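PDB 2WAN: pullulanase from Bacillus acidopullulyticus, which hydrolyses alpha-1,6-glucosidic linkages in pullulan and at the branch points of starch polysaccharides, as a debranching enzyme. Local coordinates for residues A396-V401 / R405-D410; G713-I718 / D836-N841; L126-M131 / D577-Y582; S540-R545 / H615-R620. All blocks are in the same frame, centred on the assembly; numbering follows the deposited sequence. Where two conformers were deposited one is given.

Contact 1 (A396-V401 / R405-D410); sequences ARAISV and RGMIVD. With ACT (acetate ion), chain P.
I399 and G406 form a single antiparallel bridge, a non-hydrogen-bonded pair, where the chain doubles back into the short strand 406-407 of the carbohydrate-binding module 48 region. Two backbone bonds flank the pair. The amide N of M407 donates to A398 O over 2.9 Å, coming in above the carbonyl plane, while S400 N reaches R405 O also over 2.9 Å and more nearly straight, at 165° at the hydrogen. The segments then diverge, their directions 111° apart, and a water takes over: it accepts from R397 N and donates to M407 O at 2.8 Å. Apolar contact gathers on A398, whose CB lies 3.8 Å from V409 CG1 and 4.0 Å from M407 CB. M407 sets CG anti to its own amide N (chi1 -174°) and stays extended, leading its far end away from A398, though SD still passes 4.1 Å from I399 O. At the other end R405 runs out straight, and its NE donates to an acetate oxygen at 3.1 Å; NH2 is bonded to G349 O and the guanidinium makes a cation-pi contact with Y344. S400 OG is taken up by T404. Strand 406-407 pairs with strand 377-383, whose Y377 packs against S400, R405 and M407; I408 sits on strands 319-322 and 326-332, while R397 makes a cation-pi contact with Y609 of helix 597-614 in the catalytic barrel.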
loop_
_atom_site.group_PDB
_atom_site.type_symbol
_atom_site.label_atom_id
_atom_site.label_comp_id
_atom_site.label_asym_id
_atom_site.label_seq_id
_atom_site.Cartn_x
_atom_site.Cartn_y
_atom_site.Cartn_z
ATOM N N ALA A 396 -16.559 1.603 -15.055
ATOM C CA ALA A 396 -17.655 2.579 -15.058
ATOM C C ALA A 396 -17.233 3.845 -14.308
ATOM O O ALA A 396 -16.562 3.754 -13.266
ATOM C CB ALA A 396 -18.919 1.985 -14.384
ATOM N N ARG A 397 -17.680 5.005 -14.814
ATOM C CA ARG A 397 -17.371 6.299 -14.214
ATOM C C ARG A 397 -18.512 6.877 -13.389
ATOM O O ARG A 397 -18.323 7.891 -12.711
ATOM C CB ARG A 397 -16.988 7.335 -15.279
ATOM C CG ARG A 397 -15.959 6.885 -16.311
ATOM C CD ARG A 397 -14.742 6.172 -15.693
ATOM N NE ARG A 397 -13.634 6.149 -16.658
ATOM C CZ ARG A 397 -12.497 5.483 -16.477
ATOM N NH1 ARG A 397 -12.307 4.753 -15.387
ATOM N NH2 ARG A 397 -11.535 5.554 -17.390
ATOM N N ALA A 398 -19.694 6.268 -13.495
ATOM C CA ALA A 398 -20.895 6.658 -12.751
ATOM C C ALA A 398 -21.783 5.404 -12.632
ATOM O O ALA A 398 -21.532 4.395 -13.322
ATOM C CB ALA A 398 -21.627 7.786 -13.472
ATOM N N ILE A 399 -22.761 5.460 -11.733
ATOM C CA ILE A 399 -23.584 4.296 -11.377
ATOM C C ILE A 399 -25.045 4.658 -11.082
ATOM O O ILE A 399 -25.380 5.820 -10.843
ATOM C CB ILE A 399 -23.020 3.569 -10.118
ATOM C CG1 ILE A 399 -22.776 4.583 -8.983
ATOM C CG2 ILE A 399 -21.770 2.746 -10.458
ATOM C CD1 ILE A 399 -22.452 3.937 -7.579
ATOM N N SER A 400 -25.918 3.651 -11.084
ATOM C CA SER A 400 -27.217 3.809 -10.460
ATOM C C SER A 400 -26.972 3.880 -8.955
ATOM O O SER A 400 -25.869 3.534 -8.493
ATOM C CB SER A 400 -28.095 2.601 -10.778
ATOM O OG SER A 400 -27.490 1.422 -10.280
ATOM N N VAL A 401 -27.991 4.300 -8.202
ATOM C CA VAL A 401 -27.916 4.294 -6.731
ATOM C C VAL A 401 -27.526 2.888 -6.276
ATOM O O VAL A 401 -28.115 1.893 -6.746
ATOM C CB VAL A 401 -29.260 4.731 -6.090
ATOM C CG1 VAL A 401 -29.181 4.708 -4.552
ATOM C CG2 VAL A 401 -29.621 6.135 -6.547
ATOM N N ARG A 405 -26.179 -0.951 -11.383
ATOM C CA ARG A 405 -25.862 -0.809 -12.801
ATOM C C ARG A 405 -24.825 0.281 -12.981
ATOM O O ARG A 405 -24.748 1.195 -12.163
ATOM C CB ARG A 405 -27.110 -0.382 -13.599
ATOM C CG ARG A 405 -28.311 -1.267 -13.358
ATOM C CD ARG A 405 -29.632 -0.705 -13.929
ATOM N NE ARG A 405 -30.662 -1.716 -13.635
ATOM C CZ ARG A 405 -31.928 -1.665 -14.033
ATOM N NH1 ARG A 405 -32.371 -0.640 -14.744
ATOM N NH2 ARG A 405 -32.754 -2.657 -13.711
ATOM N N GLY A 406 -24.053 0.179 -14.062
ATOM C CA GLY A 406 -23.154 1.264 -14.482
ATOM C C GLY A 406 -23.960 2.314 -15.230
ATOM O O GLY A 406 -25.044 2.010 -15.737
ATOM N N MET A 407 -23.452 3.545 -15.283
ATOM C CA MET A 407 -24.157 4.625 -15.972
ATOM C C MET A 407 -23.232 5.282 -16.991
ATOM O O MET A 407 -22.105 5.634 -16.670
ATOM C CB MET A 407 -24.653 5.660 -14.967
ATOM C CG MET A 407 -25.530 6.763 -15.574
ATOM S SD MET A 407 -25.982 7.942 -14.290
ATOM C CE MET A 407 -27.093 8.988 -15.223
ATOM N N ILE A 408 -23.717 5.441 -18.222
ATOM C CA ILE A 408 -22.955 6.077 -19.289
ATOM C C ILE A 408 -23.196 7.587 -19.207
ATOM O O ILE A 408 -24.362 8.047 -19.209
ATOM C CB ILE A 408 -23.427 5.566 -20.663
ATOM C CG1 ILE A 408 -23.179 4.059 -20.795
ATOM C CG2 ILE A 408 -22.731 6.343 -21.802
ATOM C CD1 ILE A 408 -24.307 3.314 -21.429
ATOM N N VAL A 409 -22.112 8.363 -19.140
ATOM C CA VAL A 409 -22.245 9.818 -18.955
ATOM C C VAL A 409 -21.273 10.595 -19.836
ATOM O O VAL A 409 -20.225 10.064 -20.250
ATOM C CB VAL A 409 -22.022 10.242 -17.450
ATOM C CG1 VAL A 409 -23.065 9.582 -16.539
ATOM C CG2 VAL A 409 -20.587 9.900 -16.968
ATOM N N ASP A 410 -21.657 11.841 -20.119
ATOM C CA ASP A 410 -20.798 12.830 -20.772
ATOM C C ASP A 410 -19.962 13.527 -19.687
ATOM O O ASP A 410 -20.463 14.418 -19.000
ATOM C CB ASP A 410 -21.684 13.853 -21.476
ATOM C CG ASP A 410 -20.891 14.917 -22.229
ATOM O OD1 ASP A 410 -19.640 14.955 -22.128
ATOM O OD2 ASP A 410 -21.546 15.715 -22.931
HETATM C C ACT P . -30.672 -5.370 -12.339
HETATM O O ACT P . -30.431 -4.241 -11.828
HETATM O OXT ACT P . -29.693 -6.128 -12.521
HETATM C CH3 ACT P . -32.056 -5.815 -12.714
HETATM O O HOH W 1 -19.333 5.578 -17.120
#

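Contact 2 (G713-I718 / D836-N841); sequences GVIGSI and DQIKQN. With SO4 (sulfate ion), chain L.
Apolar packing between I838 and the pair I715 and I718 carries this contact. The CG2 branch of I838 does most of the touching: it lies 3.9 Å from I718 CD1 and 4.0 Å from I715 CB, and so fills the angle between the two. Its CG1 arm, anti to the carbonyl carbon (chi1 -63°), carries CD1 to 3.6 Å from I715 O, so both branches of I838 touch I715. I718 slants across I838 rather than running alongside it. Backbone shape presents these groups. G716, with positive phi, is the C-prime residue of a Schellman motif that ends helix 707-714, and G716 N bonds to G713 O at 3.1 Å; a type I' turn from I715 to I718 then brings the second isoleucine round. Polar bonding lies on another side of helix 835-841, where Q837 NE2 donates almost straight (170°) to sulfate O2 and N841 ND2 reaches O3 at 2.8 Å. A leucine in place of Q837 would probably leave that sulfate oxygen, N861 OD1 and T833 N without their amide partner. Around the contact, V714 and I715 rest on L842 and F844 of strand 842-844, which follows directly on helix 835-841, joining helix 707-714 to the C-terminal all-beta region.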
loop_
_atom_site.group_PDB
_atom_site.type_symbol
_atom_site.label_atom_id
_atom_site.label_comp_id
_atom_site.label_asym_id
_atom_site.label_seq_id
_atom_site.Cartn_x
_atom_site.Cartn_y
_atom_site.Cartn_z
ATOM N N GLY A 713 15.006 10.076 12.971
ATOM C CA GLY A 713 13.857 10.743 12.339
ATOM C C GLY A 713 14.131 12.188 11.927
ATOM O O GLY A 713 13.663 12.634 10.876
ATOM N N VAL A 714 14.882 12.924 12.752
ATOM C CA VAL A 714 15.222 14.331 12.449
ATOM C C VAL A 714 15.958 14.443 11.099
ATOM O O VAL A 714 15.720 15.368 10.328
ATOM C CB VAL A 714 16.079 14.981 13.596
ATOM C CG1 VAL A 714 16.855 16.189 13.079
ATOM C CG2 VAL A 714 15.204 15.365 14.798
ATOM N N ILE A 715 16.835 13.485 10.807
ATOM C CA ILE A 715 17.609 13.557 9.560
ATOM C C ILE A 715 16.887 12.929 8.352
ATOM O O ILE A 715 17.518 12.613 7.346
ATOM C CB ILE A 715 19.055 12.983 9.717
ATOM C CG1 ILE A 715 19.049 11.493 10.041
ATOM C CG2 ILE A 715 19.832 13.764 10.788
ATOM C CD1 ILE A 715 20.468 10.866 9.968
ATOM N N GLY A 716 15.563 12.787 8.449
ATOM C CA GLY A 716 14.754 12.283 7.341
ATOM C C GLY A 716 15.020 10.825 7.043
ATOM O O GLY A 716 14.886 10.410 5.888
ATOM N N SER A 717 15.432 10.074 8.072
ATOM C CA SER A 717 15.570 8.615 8.028
ATOM C C SER A 717 16.637 8.058 7.081
ATOM O O SER A 717 16.632 6.859 6.784
ATOM C CB SER A 717 14.205 7.976 7.754
ATOM O OG SER A 717 13.336 8.268 8.837
ATOM N N ILE A 718 17.543 8.929 6.644
ATOM C CA ILE A 718 18.554 8.584 5.619
ATOM C C ILE A 718 19.605 7.572 6.103
ATOM O O ILE A 718 20.345 7.003 5.294
ATOM C CB ILE A 718 19.242 9.844 5.066
ATOM C CG1 ILE A 718 19.962 10.610 6.181
ATOM C CG2 ILE A 718 18.211 10.749 4.298
ATOM C CD1 ILE A 718 20.785 11.829 5.677
ATOM N N ASP A 836 22.727 14.020 0.774
ATOM C CA ASP A 836 23.967 14.802 0.810
ATOM C C ASP A 836 23.795 16.202 1.409
ATOM O O ASP A 836 24.635 16.619 2.194
ATOM C CB ASP A 836 24.622 14.896 -0.573
ATOM C CG ASP A 836 25.096 13.549 -1.098
ATOM O OD1 ASP A 836 25.223 12.579 -0.325
ATOM O OD2 ASP A 836 25.342 13.462 -2.321
ATOM N N GLN A 837 22.719 16.920 1.055
ATOM C CA GLN A 837 22.449 18.218 1.668
ATOM C C GLN A 837 22.348 18.076 3.174
ATOM O O GLN A 837 22.881 18.907 3.895
ATOM C CB GLN A 837 21.120 18.822 1.203
ATOM C CG GLN A 837 21.173 19.696 -0.004
ATOM C CD GLN A 837 19.825 20.351 -0.239
ATOM O OE1 GLN A 837 18.780 19.709 -0.107
ATOM N NE2 GLN A 837 19.840 21.633 -0.560
ATOM N N ILE A 838 21.613 17.060 3.643
ATOM C CA ILE A 838 21.422 16.886 5.097
ATOM C C ILE A 838 22.766 16.589 5.789
ATOM O O ILE A 838 23.090 17.171 6.834
ATOM C CB ILE A 838 20.364 15.797 5.408
ATOM C CG1 ILE A 838 18.985 16.217 4.849
ATOM C CG2 ILE A 838 20.310 15.500 6.913
ATOM C CD1 ILE A 838 17.915 15.091 4.818
ATOM N N LYS A 839 23.570 15.706 5.200
ATOM C CA LYS A 839 24.877 15.385 5.785
ATOM C C LYS A 839 25.785 16.624 5.792
ATOM O O LYS A 839 26.578 16.819 6.711
ATOM C CB LYS A 839 25.529 14.222 5.030
ATOM C CG LYS A 839 24.786 12.898 5.196
ATOM C CD LYS A 839 25.227 11.888 4.141
ATOM C CE LYS A 839 24.247 10.732 4.027
ATOM N NZ LYS A 839 24.445 9.693 5.069
ATOM N N GLN A 840 25.648 17.469 4.774
ATOM C CA GLN A 840 26.449 18.688 4.679
ATOM C C GLN A 840 26.032 19.748 5.696
ATOM O O GLN A 840 26.889 20.429 6.286
ATOM C CB GLN A 840 26.386 19.259 3.258
ATOM C CG GLN A 840 27.108 20.598 3.066
ATOM C CD GLN A 840 26.640 21.352 1.819
ATOM O OE1 GLN A 840 26.433 20.760 0.758
ATOM N NE2 GLN A 840 26.472 22.671 1.949
ATOM N N ASN A 841 24.721 19.892 5.912
ATOM C CA ASN A 841 24.206 21.091 6.594
ATOM C C ASN A 841 23.646 20.883 7.997
ATOM O O ASN A 841 23.460 21.858 8.731
ATOM C CB ASN A 841 23.103 21.770 5.760
ATOM C CG ASN A 841 23.600 22.314 4.443
ATOM O OD1 ASN A 841 24.748 22.771 4.322
ATOM N ND2 ASN A 841 22.713 22.306 3.440
HETATM S S SO4 L . 22.659 24.080 -0.236
HETATM O O1 SO4 L . 21.836 25.139 -0.830
HETATM O O2 SO4 L . 22.645 22.911 -1.124
HETATM O O3 SO4 L . 22.131 23.737 1.078
HETATM O O4 SO4 L . 24.041 24.528 -0.078
#

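Contact 3 (L126-M131 / D577-Y582); sequences LAKLSM and DSNGNY
K128 NZ donates to N579 OD1 over 2.9 Å, the one direct hydrogen bond between strand 124-129 and the loop that carries N579. The amine stands above the plane of the amide, 47° out of it. K128 gets there by bending twice, at chi2 (79°) and again at chi4 (-50°), so that its chain curls past the oxygen instead of meeting it end-on, and the two side chains run at a slant to each other. Beneath this, K128 CB rests 3.7 Å from S578 O. That carbonyl also receives a bond of 2.8 Å from a water, which donates as well to L126 O and thereby links the two backbones. L126 brings its CD2 methyl to 3.5 Å from S578 OG, a touch of carbon on a hydroxyl. The loop itself is well braced. D577 to G580 form a type I turn closed by G580 N to D577 O, and D577 OD1 accepts from N581 N at 3.0 Å and, weakly, from N579 N. Strand 124-129 lies between strands 114-121 and 273-278 of the N-terminal sheet, and L273 also touches S578. One amine on a neutral amide, one bridging water and a single methyl make this a small, mainly polar and partly water-mediated surface junction, joining the N-terminal sheet to a loop of the catalytic region through uncharged acceptors.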
loop_
_atom_site.group_PDB
_atom_site.type_symbol
_atom_site.label_atom_id
_atom_site.label_comp_id
_atom_site.label_asym_id
_atom_site.label_seq_id
_atom_site.Cartn_x
_atom_site.Cartn_y
_atom_site.Cartn_z
ATOM N N LEU A 126 -1.582 -27.125 -11.948
ATOM C CA LEU A 126 -1.213 -27.291 -10.545
ATOM C C LEU A 126 -2.399 -27.871 -9.795
ATOM O O LEU A 126 -3.421 -27.208 -9.633
ATOM C CB LEU A 126 -0.786 -25.943 -9.931
ATOM C CG LEU A 126 -0.417 -25.965 -8.439
ATOM C CD1 LEU A 126 1.009 -26.480 -8.264
ATOM C CD2 LEU A 126 -0.545 -24.582 -7.807
ATOM N N ALA A 127 -2.269 -29.115 -9.336
ATOM C CA ALA A 127 -3.393 -29.826 -8.729
ATOM C C ALA A 127 -3.146 -30.251 -7.287
ATOM O O ALA A 127 -2.101 -30.820 -6.972
ATOM C CB ALA A 127 -3.777 -31.042 -9.581
ATOM N N LYS A 128 -4.131 -29.982 -6.434
ATOM C CA LYS A 128 -4.091 -30.347 -5.020
ATOM C C LYS A 128 -4.939 -31.589 -4.751
ATOM O O LYS A 128 -6.091 -31.676 -5.190
ATOM C CB LYS A 128 -4.574 -29.179 -4.150
ATOM C CG LYS A 128 -4.540 -29.434 -2.638
ATOM C CD LYS A 128 -3.132 -29.273 -2.076
ATOM C CE LYS A 128 -2.995 -29.947 -0.716
ATOM N NZ LYS A 128 -4.063 -29.567 0.251
ATOM N N LEU A 129 -4.376 -32.535 -3.999
ATOM C CA LEU A 129 -5.084 -33.774 -3.667
ATOM C C LEU A 129 -5.479 -33.803 -2.194
ATOM O O LEU A 129 -4.750 -33.296 -1.338
ATOM C CB LEU A 129 -4.209 -34.985 -4.003
ATOM C CG LEU A 129 -3.374 -34.929 -5.289
ATOM C CD1 LEU A 129 -2.240 -35.935 -5.240
ATOM C CD2 LEU A 129 -4.236 -35.139 -6.534
ATOM N N SER A 130 -6.630 -34.405 -1.902
ATOM C CA SER A 130 -7.137 -34.502 -0.531
ATOM C C SER A 130 -6.316 -35.442 0.363
ATOM O O SER A 130 -6.472 -35.437 1.589
ATOM C CB SER A 130 -8.605 -34.924 -0.532
ATOM O OG SER A 130 -8.776 -36.153 -1.216
ATOM N N MET A 131 -5.461 -36.253 -0.259
ATOM C CA MET A 131 -4.483 -37.084 0.457
ATOM C C MET A 131 -3.277 -37.367 -0.442
ATOM O O MET A 131 -3.410 -37.379 -1.667
ATOM C CB MET A 131 -5.119 -38.380 0.987
ATOM C CG MET A 131 -5.871 -39.213 -0.041
ATOM S SD MET A 131 -6.531 -40.748 0.666
ATOM C CE MET A 131 -7.852 -40.138 1.718
ATOM N N ASP A 577 -3.867 -19.300 -2.954
ATOM C CA ASP A 577 -2.778 -20.227 -2.660
ATOM C C ASP A 577 -2.926 -21.518 -3.465
ATOM O O ASP A 577 -3.802 -21.627 -4.321
ATOM C CB ASP A 577 -2.663 -20.505 -1.147
ATOM C CG ASP A 577 -3.932 -21.099 -0.541
ATOM O OD1 ASP A 577 -4.705 -21.789 -1.245
ATOM O OD2 ASP A 577 -4.154 -20.890 0.670
ATOM N N SER A 578 -2.070 -22.499 -3.181
ATOM C CA SER A 578 -2.059 -23.724 -3.970
ATOM C C SER A 578 -3.217 -24.665 -3.648
ATOM O O SER A 578 -3.481 -25.612 -4.413
ATOM C CB SER A 578 -0.696 -24.412 -3.863
ATOM O OG SER A 578 0.282 -23.612 -4.506
ATOM N N ASN A 579 -3.897 -24.400 -2.532
ATOM C CA ASN A 579 -5.135 -25.089 -2.166
ATOM C C ASN A 579 -6.356 -24.514 -2.872
ATOM O O ASN A 579 -7.436 -25.105 -2.831
ATOM C CB ASN A 579 -5.375 -25.051 -0.657
ATOM C CG ASN A 579 -4.311 -25.796 0.127
ATOM O OD1 ASN A 579 -3.754 -26.787 -0.343
ATOM N ND2 ASN A 579 -4.020 -25.315 1.329
ATOM N N GLY A 580 -6.186 -23.352 -3.501
ATOM C CA GLY A 580 -7.289 -22.666 -4.168
ATOM C C GLY A 580 -8.075 -21.711 -3.286
ATOM O O GLY A 580 -9.195 -21.310 -3.634
ATOM N N ASN A 581 -7.492 -21.340 -2.144
ATOM C CA ASN A 581 -8.120 -20.412 -1.212
ATOM C C ASN A 581 -7.618 -18.986 -1.397
ATOM O O ASN A 581 -6.467 -18.784 -1.751
ATOM C CB ASN A 581 -7.864 -20.865 0.231
ATOM C CG ASN A 581 -8.616 -22.138 0.582
ATOM O OD1 ASN A 581 -8.014 -23.135 0.992
ATOM N ND2 ASN A 581 -9.931 -22.117 0.408
ATOM N N TYR A 582 -8.481 -18.002 -1.164
ATOM C CA TYR A 582 -8.064 -16.598 -1.209
ATOM C C TYR A 582 -7.117 -16.304 -0.042
ATOM O O TYR A 582 -7.439 -16.620 1.097
ATOM C CB TYR A 582 -9.279 -15.686 -1.087
ATOM C CG TYR A 582 -10.247 -15.729 -2.257
ATOM C CD1 TYR A 582 -11.387 -16.535 -2.218
ATOM C CD2 TYR A 582 -10.041 -14.931 -3.384
ATOM C CE1 TYR A 582 -12.297 -16.561 -3.296
ATOM C CE2 TYR A 582 -10.940 -14.949 -4.465
ATOM C CZ TYR A 582 -12.061 -15.762 -4.413
ATOM O OH TYR A 582 -12.947 -15.780 -5.479
HETATM O O HOH W 2 -4.498 -26.178 -6.932
#

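Contact 4 (S540-R545 / H615-R620); sequences SLHQQR and HVDGFR
H542 reaches across from the end of helix 529-543 and donates from NE2 to H615 O, 3.1 Å away. This is the tight part of the contact. The carbonyl oxygen lies in the ring plane to within 8°, the N-H...O angle is 151°, and NE2 stands tilted only 17° from the carbonyl plane. D617 comes from the opposite direction to the edge of the same ring, but the modelled approach of the two is too short to trust in detail. The carboxylate is held by V548 N at OD2 and Q425 N at OD1. The other ring nitrogen of H542, ND1, bonds weakly to I546 O. NE2 must carry a proton to make its bond, and the weak one from ND1 is consistent with a second. A leucine in place of H542 would probably leave H615 O without its donor and I546 O without its weak one. The looser part is the H615 side chain: its CB lies 4.2 Å from H542 NE2, while its ring leads off to a partly exposed position, stacked on W419 and bonded through ND1 to D422. R545 is the C-prime residue of the Schellman motif ending helix 529-543. The contact ties the helix leading into barrel strand 547-552 to the start of the adjacent parallel strand 618-621, packing proper to the N-terminal rim of the beta/alpha barrel in the alpha-amylase family.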
loop_
_atom_site.group_PDB
_atom_site.type_symbol
_atom_site.label_atom_id
_atom_site.label_comp_id
_atom_site.label_asym_id
_atom_site.label_seq_id
_atom_site.Cartn_x
_atom_site.Cartn_y
_atom_site.Cartn_z
ATOM N N SER A 540 -11.986 24.114 -5.257
ATOM C CA SER A 540 -12.000 25.054 -4.138
ATOM C C SER A 540 -10.673 25.063 -3.397
ATOM O O SER A 540 -10.133 26.117 -3.087
ATOM C CB SER A 540 -13.111 24.696 -3.137
ATOM O OG SER A 540 -13.091 25.581 -2.024
ATOM N N LEU A 541 -10.178 23.866 -3.094
ATOM C CA LEU A 541 -8.920 23.718 -2.363
ATOM C C LEU A 541 -7.772 24.276 -3.218
ATOM O O LEU A 541 -6.947 25.030 -2.701
ATOM C CB LEU A 541 -8.678 22.274 -1.921
ATOM C CG LEU A 541 -9.569 21.808 -0.735
ATOM C CD1 LEU A 541 -9.375 20.345 -0.431
ATOM C CD2 LEU A 541 -9.292 22.660 0.536
ATOM N N HIS A 542 -7.773 23.957 -4.511
ATOM C CA HIS A 542 -6.737 24.472 -5.412
ATOM C C HIS A 542 -6.720 25.996 -5.437
ATOM O O HIS A 542 -5.644 26.599 -5.454
ATOM C CB HIS A 542 -6.914 23.967 -6.848
ATOM C CG HIS A 542 -6.539 22.527 -7.078
ATOM N ND1 HIS A 542 -5.821 21.756 -6.183
ATOM C CD2 HIS A 542 -6.723 21.752 -8.172
ATOM C CE1 HIS A 542 -5.622 20.551 -6.706
ATOM N NE2 HIS A 542 -6.137 20.537 -7.923
ATOM N N GLN A 543 -7.901 26.623 -5.424
ATOM C CA GLN A 543 -7.988 28.097 -5.401
ATOM C C GLN A 543 -7.334 28.689 -4.165
ATOM O O GLN A 543 -6.937 29.853 -4.176
ATOM C CB GLN A 543 -9.438 28.570 -5.461
ATOM C CG GLN A 543 -10.047 28.568 -6.858
ATOM C CD GLN A 543 -11.572 28.567 -6.813
ATOM O OE1 GLN A 543 -12.180 28.686 -5.737
ATOM N NE2 GLN A 543 -12.198 28.413 -7.977
ATOM N N GLN A 544 -7.230 27.898 -3.098
ATOM C CA GLN A 544 -6.557 28.347 -1.868
ATOM C C GLN A 544 -5.120 27.807 -1.772
ATOM O O GLN A 544 -4.503 27.846 -0.699
ATOM C CB GLN A 544 -7.398 27.982 -0.616
ATOM C CG GLN A 544 -8.851 28.533 -0.638
ATOM C CD GLN A 544 -8.975 29.973 -1.152
ATOM O OE1 GLN A 544 -9.799 30.261 -2.025
ATOM N NE2 GLN A 544 -8.154 30.870 -0.628
ATOM N N ARG A 545 -4.584 27.319 -2.900
ATOM C CA ARG A 545 -3.236 26.752 -2.967
ATOM C C ARG A 545 -3.067 25.551 -2.014
ATOM O O ARG A 545 -1.996 25.334 -1.401
ATOM C CB ARG A 545 -2.168 27.850 -2.740
ATOM C CG ARG A 545 -2.291 28.997 -3.766
ATOM C CD ARG A 545 -1.501 30.257 -3.374
ATOM N NE ARG A 545 -1.895 30.797 -2.066
ATOM C CZ ARG A 545 -3.010 31.487 -1.817
ATOM N NH1 ARG A 545 -3.895 31.750 -2.779
ATOM N NH2 ARG A 545 -3.245 31.917 -0.586
ATOM N N HIS A 615 -8.040 15.936 -11.397
ATOM C CA HIS A 615 -6.935 16.879 -11.090
ATOM C C HIS A 615 -6.422 16.670 -9.655
ATOM O O HIS A 615 -6.019 17.616 -8.979
ATOM C CB HIS A 615 -7.299 18.362 -11.315
ATOM C CG HIS A 615 -7.833 18.685 -12.687
ATOM N ND1 HIS A 615 -8.292 19.941 -13.017
ATOM C CD2 HIS A 615 -8.025 17.916 -13.791
ATOM C CE1 HIS A 615 -8.720 19.945 -14.270
ATOM N NE2 HIS A 615 -8.573 18.733 -14.762
ATOM N N VAL A 616 -6.461 15.422 -9.210
ATOM C CA VAL A 616 -5.904 15.129 -7.890
ATOM C C VAL A 616 -4.381 15.159 -7.957
ATOM O O VAL A 616 -3.762 14.952 -9.019
ATOM C CB VAL A 616 -6.471 13.848 -7.228
ATOM C CG1 VAL A 616 -7.983 14.017 -6.935
ATOM C CG2 VAL A 616 -6.175 12.597 -8.074
ATOM N N ASP A 617 -3.782 15.516 -6.817
ATOM C CA ASP A 617 -2.361 15.871 -6.767
ATOM C C ASP A 617 -1.460 14.763 -6.206
ATOM O O ASP A 617 -0.232 14.905 -6.183
ATOM C CB ASP A 617 -2.216 17.137 -5.916
ATOM C CG ASP A 617 -3.082 18.270 -6.419
ATOM O OD1 ASP A 617 -2.744 18.855 -7.464
ATOM O OD2 ASP A 617 -4.089 18.586 -5.745
ATOM N N GLY A 618 -2.052 13.664 -5.758
ATOM C CA GLY A 618 -1.263 12.596 -5.176
ATOM C C GLY A 618 -2.123 11.522 -4.553
ATOM O O GLY A 618 -3.349 11.633 -4.565
ATOM N N PHE A 619 -1.477 10.478 -4.024
ATOM C CA PHE A 619 -2.182 9.322 -3.478
ATOM C C PHE A 619 -1.498 8.795 -2.243
ATOM O O PHE A 619 -0.249 8.721 -2.176
ATOM C CB PHE A 619 -2.290 8.164 -4.491
ATOM C CG PHE A 619 -3.096 8.511 -5.728
ATOM C CD1 PHE A 619 -4.499 8.490 -5.704
ATOM C CD2 PHE A 619 -2.456 8.887 -6.905
ATOM C CE1 PHE A 619 -5.239 8.818 -6.856
ATOM C CE2 PHE A 619 -3.200 9.207 -8.055
ATOM C CZ PHE A 619 -4.570 9.181 -8.029
ATOM N N ARG A 620 -2.338 8.409 -1.282
ATOM C CA ARG A 620 -1.942 7.641 -0.097
ATOM C C ARG A 620 -2.461 6.214 -0.294
ATOM O O ARG A 620 -3.660 5.973 -0.275
ATOM C CB ARG A 620 -2.554 8.267 1.169
ATOM C CG ARG A 620 -2.355 7.461 2.498
ATOM C CD ARG A 620 -3.608 6.730 2.931
ATOM N NE ARG A 620 -3.414 6.130 4.262
ATOM C CZ ARG A 620 -3.958 4.985 4.686
ATOM N NH1 ARG A 620 -4.756 4.278 3.906
ATOM N NH2 ARG A 620 -3.682 4.545 5.919
#

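In the fold
Contact 4 lies within the catalytic barrel, with contact 1 about 24 Å and contact 2 about 28 Å away between centres; contact 3 is farther, about 46 Å. Contacts 1 and 2 are on opposite sides of the chain's centre, as are 2 and 3, each pair about 49 Å apart. Helix 597-614 is a common thread: the loop of contact 3 precedes it, Y609 on it meets R397 of contact 1, and H615 of contact 4 follows its last turn. From contact 4, strand 618-621 runs on to R620, salt-bridged to D551, D622 and E651 near the barrel end where this family's active sites lie. The acetate and sulfate ions at contacts 1 and 2 probably come from the crystallisation liquor.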